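Local coordinates for TetR family transcriptional regulator (Rhodococcus erythropolis, PDB 4ZA6), which acts as a TetR-family transcriptional repressor that probably binds DNA to control qsdA, a gene of quorum-sensing signal degradation, at residues 12-17 against 27-32; 16-21 against 90-95; 57-62 against 118-123. One frame throughout, in Å; residues are numbered along the deposited sequence.

Contact 1: residues 12-17 against 27-32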
loop_
_atom_site.group_PDB
_atom_site.type_symbol
_atom_site.label_atom_id
_atom_site.label_comp_id
_atom_site.label_asym_id
_atom_site.label_seq_id
_atom_site.Cartn_x
_atom_site.Cartn_y
_atom_site.Cartn_z
ATOM N N ASP A 12 6.525 -15.617 -2.759
ATOM C CA ASP A 12 5.920 -16.302 -1.629
ATOM C C ASP A 12 6.911 -16.527 -0.496
ATOM O O ASP A 12 6.551 -16.345 0.671
ATOM C CB ASP A 12 5.272 -17.627 -2.059
ATOM C CG ASP A 12 4.014 -17.465 -2.892
ATOM O OD1 ASP A 12 3.579 -16.305 -3.102
ATOM O OD2 ASP A 12 3.450 -18.491 -3.318
ATOM N N THR A 13 8.153 -16.913 -0.835
ATOM C CA THR A 13 9.212 -17.157 0.142
ATOM C C THR A 13 9.639 -15.847 0.776
ATOM O O THR A 13 9.758 -15.776 1.994
ATOM C CB THR A 13 10.349 -18.013 -0.482
ATOM O OG1 THR A 13 9.771 -19.194 -1.081
ATOM C CG2 THR A 13 11.396 -18.430 0.537
ATOM N N ALA A 14 9.834 -14.805 -0.044
ATOM C CA ALA A 14 10.209 -13.456 0.426
ATOM C C ALA A 14 9.113 -12.864 1.348
ATOM O O ALA A 14 9.438 -12.302 2.383
ATOM C CB ALA A 14 10.465 -12.550 -0.757
ATOM N N ALA A 15 7.828 -13.078 1.007
ATOM C CA ALA A 15 6.659 -12.661 1.790
ATOM C C ALA A 15 6.630 -13.365 3.151
ATOM O O ALA A 15 6.300 -12.715 4.145
ATOM C CB ALA A 15 5.374 -12.944 1.016
ATOM N N SER A 16 7.027 -14.660 3.221
ATOM C CA SER A 16 7.071 -15.372 4.511
ATOM C C SER A 16 8.140 -14.785 5.451
ATOM O O SER A 16 7.933 -14.737 6.657
ATOM C CB SER A 16 7.237 -16.885 4.328
ATOM O OG SER A 16 8.586 -17.332 4.322
ATOM N N MET A 17 9.267 -14.323 4.889
ATOM C CA MET A 17 10.339 -13.685 5.640
ATOM C C MET A 17 9.837 -12.357 6.213
ATOM O O MET A 17 10.087 -12.082 7.380
ATOM C CB MET A 17 11.568 -13.460 4.747
ATOM C CG MET A 17 12.287 -14.740 4.380
ATOM S SD MET A 17 13.497 -14.505 3.045
ATOM C CE MET A 17 14.903 -13.995 3.987
ATOM N N SER A 27 20.730 -13.902 -0.009
ATOM C CA SER A 27 21.501 -15.142 0.042
ATOM C C SER A 27 20.676 -16.252 0.706
ATOM O O SER A 27 20.638 -17.373 0.187
ATOM C CB SER A 27 22.828 -14.930 0.765
ATOM O OG SER A 27 23.794 -14.416 -0.136
ATOM N N LEU A 28 19.998 -15.925 1.842
ATOM C CA LEU A 28 19.115 -16.832 2.590
ATOM C C LEU A 28 17.972 -17.223 1.621
ATOM O O LEU A 28 17.699 -18.407 1.446
ATOM C CB LEU A 28 18.535 -16.074 3.800
ATOM C CG LEU A 28 18.481 -16.752 5.182
ATOM C CD1 LEU A 28 18.723 -15.733 6.288
ATOM C CD2 LEU A 28 17.113 -17.377 5.437
ATOM N N LEU A 29 17.361 -16.226 0.938
ATOM C CA LEU A 29 16.290 -16.461 -0.039
ATOM C C LEU A 29 16.729 -17.406 -1.172
ATOM O O LEU A 29 16.033 -18.396 -1.441
ATOM C CB LEU A 29 15.775 -15.134 -0.607
ATOM C CG LEU A 29 14.636 -15.174 -1.654
ATOM C CD1 LEU A 29 13.489 -16.075 -1.239
ATOM C CD2 LEU A 29 14.066 -13.813 -1.823
ATOM N N ALA A 30 17.883 -17.124 -1.808
ATOM C CA ALA A 30 18.419 -17.976 -2.878
ATOM C C ALA A 30 18.637 -19.417 -2.385
ATOM O O ALA A 30 18.318 -20.376 -3.102
ATOM C CB ALA A 30 19.720 -17.384 -3.392
ATOM N N GLU A 31 19.150 -19.576 -1.142
ATOM C CA GLU A 31 19.383 -20.899 -0.548
ATOM C C GLU A 31 18.049 -21.620 -0.324
ATOM O O GLU A 31 17.936 -22.779 -0.682
ATOM C CB GLU A 31 20.195 -20.777 0.770
ATOM C CG GLU A 31 20.493 -22.095 1.475
ATOM C CD GLU A 31 21.730 -22.053 2.352
ATOM O OE1 GLU A 31 21.610 -21.791 3.572
ATOM O OE2 GLU A 31 22.832 -22.290 1.807
ATOM N N ARG A 32 17.030 -20.923 0.225
ATOM C CA ARG A 32 15.686 -21.509 0.440
ATOM C C ARG A 32 15.034 -21.971 -0.872
ATOM O O ARG A 32 14.369 -23.010 -0.903
ATOM C CB ARG A 32 14.758 -20.524 1.167
ATOM C CG ARG A 32 14.983 -20.471 2.666
ATOM C CD ARG A 32 14.043 -19.484 3.297
ATOM N NE ARG A 32 14.329 -19.301 4.716
ATOM C CZ ARG A 32 13.580 -18.580 5.543
ATOM N NH1 ARG A 32 12.474 -17.996 5.107
ATOM N NH2 ARG A 32 13.916 -18.465 6.819
HETATM O O HOH W 1 10.250 -17.243 6.914
#

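Contact 2: residues 16-21 against 90-95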
loop_
_atom_site.group_PDB
_atom_site.type_symbol
_atom_site.label_atom_id
_atom_site.label_comp_id
_atom_site.label_asym_id
_atom_site.label_seq_id
_atom_site.Cartn_x
_atom_site.Cartn_y
_atom_site.Cartn_z
ATOM N N SER A 16 7.027 -14.660 3.221
ATOM C CA SER A 16 7.071 -15.372 4.511
ATOM C C SER A 16 8.140 -14.785 5.451
ATOM O O SER A 16 7.933 -14.737 6.657
ATOM C CB SER A 16 7.237 -16.885 4.328
ATOM O OG SER A 16 8.586 -17.332 4.322
ATOM N N MET A 17 9.267 -14.323 4.889
ATOM C CA MET A 17 10.339 -13.685 5.640
ATOM C C MET A 17 9.837 -12.357 6.213
ATOM O O MET A 17 10.087 -12.082 7.380
ATOM C CB MET A 17 11.568 -13.460 4.747
ATOM C CG MET A 17 12.287 -14.740 4.380
ATOM S SD MET A 17 13.497 -14.505 3.045
ATOM C CE MET A 17 14.903 -13.995 3.987
ATOM N N TYR A 18 9.082 -11.569 5.414
ATOM C CA TYR A 18 8.492 -10.290 5.845
ATOM C C TYR A 18 7.503 -10.537 6.994
ATOM O O TYR A 18 7.647 -9.936 8.054
ATOM C CB TYR A 18 7.825 -9.541 4.671
ATOM C CG TYR A 18 6.965 -8.352 5.080
ATOM C CD1 TYR A 18 7.529 -7.227 5.674
ATOM C CD2 TYR A 18 5.593 -8.345 4.840
ATOM C CE1 TYR A 18 6.743 -6.143 6.070
ATOM C CE2 TYR A 18 4.795 -7.274 5.235
ATOM C CZ TYR A 18 5.375 -6.170 5.846
ATOM O OH TYR A 18 4.591 -5.106 6.213
ATOM N N LEU A 19 6.587 -11.508 6.811
ATOM C CA LEU A 19 5.593 -11.913 7.797
ATOM C C LEU A 19 6.200 -12.487 9.067
ATOM O O LEU A 19 5.599 -12.363 10.135
ATOM C CB LEU A 19 4.638 -12.918 7.176
ATOM C CG LEU A 19 3.281 -12.993 7.822
ATOM C CD1 LEU A 19 2.467 -11.706 7.583
ATOM C CD2 LEU A 19 2.537 -14.217 7.368
ATOM N N ALA A 20 7.382 -13.118 8.952
ATOM C CA ALA A 20 8.090 -13.692 10.099
ATOM C C ALA A 20 9.013 -12.668 10.793
ATOM O O ALA A 20 9.655 -12.996 11.787
ATOM C CB ALA A 20 8.874 -14.929 9.670
ATOM N N GLU A 21 9.022 -11.420 10.292
ATOM C CA GLU A 21 9.805 -10.270 10.759
ATOM C C GLU A 21 11.301 -10.479 10.600
ATOM O O GLU A 21 12.104 -10.011 11.404
ATOM C CB GLU A 21 9.414 -9.817 12.176
ATOM C CG GLU A 21 7.934 -9.555 12.361
ATOM C CD GLU A 21 7.525 -9.072 13.738
ATOM O OE1 GLU A 21 8.408 -8.678 14.536
ATOM O OE2 GLU A 21 6.306 -9.089 14.018
ATOM N N GLU A 90 -1.305 0.928 10.118
ATOM C CA GLU A 90 -0.792 1.462 11.389
ATOM C C GLU A 90 -0.616 0.351 12.471
ATOM O O GLU A 90 0.361 0.382 13.220
ATOM C CB GLU A 90 -1.712 2.603 11.882
ATOM C CG GLU A 90 -1.257 3.310 13.149
ATOM C CD GLU A 90 -2.308 4.196 13.800
ATOM O OE1 GLU A 90 -3.505 3.824 13.786
ATOM O OE2 GLU A 90 -1.929 5.257 14.345
ATOM N N SER A 91 -1.538 -0.634 12.523
ATOM C CA SER A 91 -1.467 -1.716 13.515
ATOM C C SER A 91 -0.656 -2.941 13.056
ATOM O O SER A 91 -0.645 -3.961 13.751
ATOM C CB SER A 91 -2.873 -2.115 13.967
ATOM O OG SER A 91 -3.577 -2.805 12.945
ATOM N N SER A 92 0.035 -2.851 11.899
ATOM C CA SER A 92 0.818 -3.988 11.390
ATOM C C SER A 92 2.110 -4.187 12.150
ATOM O O SER A 92 2.974 -3.321 12.096
ATOM C CB SER A 92 1.136 -3.801 9.914
ATOM O OG SER A 92 1.916 -4.875 9.418
ATOM N N THR A 93 2.266 -5.349 12.810
ATOM C CA THR A 93 3.488 -5.698 13.558
ATOM C C THR A 93 4.663 -5.984 12.597
ATOM O O THR A 93 5.784 -5.527 12.849
ATOM C CB THR A 93 3.216 -6.835 14.534
ATOM O OG1 THR A 93 2.349 -7.768 13.899
ATOM C CG2 THR A 93 2.589 -6.347 15.807
ATOM N N GLU A 94 4.389 -6.688 11.472
ATOM C CA GLU A 94 5.376 -6.978 10.424
ATOM C C GLU A 94 5.931 -5.698 9.776
ATOM O O GLU A 94 7.146 -5.568 9.600
ATOM C CB GLU A 94 4.861 -7.998 9.387
ATOM C CG GLU A 94 3.573 -7.637 8.660
ATOM C CD GLU A 94 2.264 -8.063 9.309
ATOM O OE1 GLU A 94 2.299 -8.649 10.417
ATOM O OE2 GLU A 94 1.196 -7.798 8.706
ATOM N N LEU A 95 5.050 -4.726 9.471
ATOM C CA LEU A 95 5.505 -3.444 8.927
ATOM C C LEU A 95 6.357 -2.722 9.962
ATOM O O LEU A 95 7.449 -2.263 9.631
ATOM C CB LEU A 95 4.344 -2.539 8.478
ATOM C CG LEU A 95 4.805 -1.202 7.879
ATOM C CD1 LEU A 95 5.629 -1.424 6.609
ATOM C CD2 LEU A 95 3.648 -0.285 7.629
HETATM O O HOH W 2 8.649 -7.734 8.908
HETATM O O HOH W 3 3.932 -9.813 12.993
#

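Contact 3: residues 57-62 against 118-123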
loop_
_atom_site.group_PDB
_atom_site.type_symbol
_atom_site.label_atom_id
_atom_site.label_comp_id
_atom_site.label_asym_id
_atom_site.label_seq_id
_atom_site.Cartn_x
_atom_site.Cartn_y
_atom_site.Cartn_z
ATOM N N GLU A 57 1.880 -6.525 -2.905
ATOM C CA GLU A 57 0.901 -7.620 -2.827
ATOM C C GLU A 57 0.145 -7.570 -1.477
ATOM O O GLU A 57 -1.059 -7.782 -1.459
ATOM C CB GLU A 57 1.571 -8.996 -3.051
ATOM C CG GLU A 57 2.007 -9.219 -4.493
ATOM C CD GLU A 57 2.431 -10.627 -4.861
ATOM O OE1 GLU A 57 2.347 -11.529 -3.998
ATOM O OE2 GLU A 57 2.866 -10.826 -6.016
ATOM N N ALA A 58 0.857 -7.293 -0.369
ATOM C CA ALA A 58 0.277 -7.140 0.977
ATOM C C ALA A 58 -0.672 -5.924 0.987
ATOM O O ALA A 58 -1.708 -5.973 1.636
ATOM C CB ALA A 58 1.380 -6.935 2.006
ATOM N N THR A 59 -0.300 -4.823 0.276
ATOM C CA THR A 59 -1.139 -3.622 0.139
ATOM C C THR A 59 -2.486 -3.993 -0.547
ATOM O O THR A 59 -3.549 -3.588 -0.078
ATOM C CB THR A 59 -0.393 -2.537 -0.654
ATOM O OG1 THR A 59 0.728 -2.087 0.115
ATOM C CG2 THR A 59 -1.289 -1.342 -1.006
ATOM N N GLU A 60 -2.431 -4.753 -1.642
ATOM C CA GLU A 60 -3.622 -5.192 -2.390
ATOM C C GLU A 60 -4.541 -5.980 -1.499
ATOM O O GLU A 60 -5.716 -5.655 -1.432
ATOM C CB GLU A 60 -3.216 -5.989 -3.648
ATOM C CG GLU A 60 -4.382 -6.609 -4.405
ATOM C CD GLU A 60 -4.078 -6.926 -5.858
ATOM O OE1 GLU A 60 -2.910 -7.251 -6.175
ATOM O OE2 GLU A 60 -5.009 -6.829 -6.690
ATOM N N ARG A 61 -4.007 -6.981 -0.756
ATOM C CA ARG A 61 -4.801 -7.781 0.200
ATOM C C ARG A 61 -5.506 -6.896 1.249
ATOM O O ARG A 61 -6.677 -7.107 1.540
ATOM C CB ARG A 61 -3.925 -8.835 0.889
ATOM C CG ARG A 61 -3.496 -9.976 -0.059
ATOM C CD ARG A 61 -2.842 -11.139 0.685
ATOM N NE ARG A 61 -1.629 -10.751 1.428
ATOM C CZ ARG A 61 -0.394 -10.807 0.945
ATOM N NH1 ARG A 61 -0.179 -11.213 -0.300
ATOM N NH2 ARG A 61 0.636 -10.465 1.704
ATOM N N THR A 62 -4.820 -5.862 1.752
ATOM C CA THR A 62 -5.359 -4.903 2.731
ATOM C C THR A 62 -6.537 -4.129 2.137
ATOM O O THR A 62 -7.600 -4.055 2.770
ATOM C CB THR A 62 -4.227 -4.001 3.255
ATOM O OG1 THR A 62 -3.295 -4.852 3.899
ATOM C CG2 THR A 62 -4.713 -2.934 4.252
ATOM N N SER A 118 1.771 2.466 -7.070
ATOM C CA SER A 118 1.056 2.035 -8.293
ATOM C C SER A 118 -0.137 1.158 -8.006
ATOM O O SER A 118 -1.186 1.385 -8.589
ATOM C CB SER A 118 1.984 1.306 -9.266
ATOM O OG SER A 118 3.017 2.177 -9.695
ATOM N N ILE A 119 0.014 0.141 -7.142
ATOM C CA ILE A 119 -1.114 -0.730 -6.806
ATOM C C ILE A 119 -2.159 0.041 -5.984
ATOM O O ILE A 119 -3.353 -0.096 -6.247
ATOM C CB ILE A 119 -0.671 -2.082 -6.168
ATOM C CG1 ILE A 119 -1.840 -3.121 -6.118
ATOM C CG2 ILE A 119 -0.042 -1.887 -4.775
ATOM C CD1 ILE A 119 -2.364 -3.619 -7.450
ATOM N N SER A 120 -1.714 0.898 -5.041
ATOM C CA SER A 120 -2.625 1.716 -4.233
ATOM C C SER A 120 -3.468 2.605 -5.180
ATOM O O SER A 120 -4.694 2.585 -5.082
ATOM C CB SER A 120 -1.845 2.567 -3.234
ATOM O OG SER A 120 -1.103 1.752 -2.340
ATOM N N ALA A 121 -2.809 3.294 -6.150
ATOM C CA ALA A 121 -3.458 4.179 -7.150
ATOM C C ALA A 121 -4.414 3.420 -8.111
ATOM O O ALA A 121 -5.508 3.909 -8.386
ATOM C CB ALA A 121 -2.398 4.929 -7.948
ATOM N N SER A 122 -4.024 2.231 -8.587
ATOM C CA SER A 122 -4.875 1.436 -9.493
ATOM C C SER A 122 -6.078 0.819 -8.769
ATOM O O SER A 122 -7.158 0.763 -9.348
ATOM C CB SER A 122 -4.057 0.382 -10.241
ATOM O OG SER A 122 -3.608 -0.615 -9.344
ATOM N N ILE A 123 -5.917 0.384 -7.508
ATOM C CA ILE A 123 -7.068 -0.116 -6.730
ATOM C C ILE A 123 -7.960 1.067 -6.371
ATOM O O ILE A 123 -9.184 0.950 -6.494
ATOM C CB ILE A 123 -6.656 -0.928 -5.472
ATOM C CG1 ILE A 123 -5.869 -2.211 -5.869
ATOM C CG2 ILE A 123 -7.909 -1.283 -4.632
ATOM C CD1 ILE A 123 -5.209 -2.941 -4.704
#

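Contact 1: residues 12-17 against 27-32
With chi1 at -180°, Leu29 sends CG opposite its backbone N and lays its two methyls against Thr13 and Ala14; Thr13 CG2 meets Leu29 CD1 at 3.6 Å. The contact belongs to the three-helix DNA-binding domain of the TetR family. There helix 26-33 is followed by helix 37-44, consistent with the helix-turn-helix, and helix 4-19 packs against helix 26-33. The two segments run at 130° to each other, with their axes 10.3 Å apart at closest approach. The other branch of Leu29, CD2, sits 4.0 Å from Ala14 CB. Leu50 of helix 47-69 touches both of these residues, and Leu40 of helix 37-44 also meets Leu29, which places this side in the domain core. Met17 closes the next turn. Its chain bends at chi3 (86°) and carries CE to 4.2 Å from Leu28 CB. Arg32 reaches back from the other helix. Its methylene CD passes Thr13 CG2 at 4.0 Å, and NH1 comes obliquely to 3.3 Å from Met17 CG. Glu22 takes NH2 in a salt bridge. No direct hydrogen bond joins the two segments. One water spans them instead: it accepts from Arg32 NH1 at 3.0 Å and is hydrogen-bonded to Ser16 OG at 3.1 Å.

Contact 2: residues 16-21 against 90-95
Glu21 and Glu94 bring their CA atoms to 5.5 Å where two helix ends meet: Glu21, with positive phi (64°), closes helix 4-19 in a Schellman motif, and Ser92 is the N-cap of helix 93-101, its OG accepting from Leu95 N. Tyr18 and Glu94 carry most of the contact. Glu94 CB lies over one face of the Tyr18 ring, 4.2 Å from the centroid, in a CH-pi contact. Its CG sits between the backbone N and carbonyl carbon (chi1 57°), which brings it to 3.6 Å from Tyr18 CZ. The carboxylate then stands nearly perpendicular to the ring, at 87°, and Leu19 CD1 lies against its carbon. At the far end of the ring, Tyr18 OH packs on Leu95 CB at 3.4 Å and hydrogen-bonds a bound MPD, probably from the crystallisation liquor. Two waters make the polar links. One donates to Tyr18 O at 2.6 Å and to Glu94 O at 2.7 Å. The second accepts from Thr93 OG1 and donates to Glu21 OE2 at 2.7 Å and, at longer range, to Glu94 OE1. Such a shared donor would probably ease the repulsion between the two carboxylates, so water as well as the ring joins these helix ends.

Contact 3: residues 57-62 against 118-123
Thr59 OG1 is gripped by two partners, the carbonyl O of Leu55 one turn back and a hydroxyl of a bound MPD molecule. With OG1 held there, CG2 of Thr59 lies opposite its backbone N and faces helix 115-133. It meets Ser120 OG at 3.4 Å and Ile119 CG2 at 4.0 Å. The Ser120 hydroxyl is hydrogen-bonded to Ile116 O of its own helix. The two segments run nearly alongside each other, at 27° and with axes 9.4 Å apart. Ile119 sits in the middle of the contact. Its CG1 lies opposite the backbone N (chi1 -167°) and rests 4.0 Å from Glu60 CB, while CD1 reaches 3.9 Å from Glu60 OE1. The Glu60 chain is extended and crosses Ile119 at about a right angle. Its other oxygen, OE2, forms a salt bridge with Arg64. Ile123, one turn on, puts CD1 against the Glu60 backbone, 3.6 Å from CA, and also meets Tyr63 and Met67 of helix 47-69. Trimming Ile119 to an alanine is likely to open a gap between the helices, take away the methyl beside Thr59 CG2 and leave the Glu60 chain packed across this contact mainly on Ile123. No hydrogen bond crosses the contact. The arrangement is that of the all-helical TetR fold, in which the long helix 47-69 leads from the DNA-binding domain into the C-terminal domain; the MPD beside Thr59, probably from the crystallisation liquor, may mark part of the ligand pocket.

In the fold
From the N terminus, helix 4-19 comes first and serves two contacts. Contact 1 closes a short loop of nine residues, from 12-17 to 27-32, within the DNA-binding domain. Contact 2 starts from the overlapping stretch 16-21 and shares Ser16 and Met17. It spans 68 residues to reach 90-95, so the second segment of contact 1 falls inside its loop. It ties the end of the first helix to the C-terminal domain. Contact 3 opens at 57-62, inside the span of contact 2, and closes beyond it at 118-123, joining helix 47-69 to helix 115-133 of the C-terminal domain. Contacts 2 and 3 therefore cross, while contacts 1 and 3 follow in series, their centres about 22 Å apart.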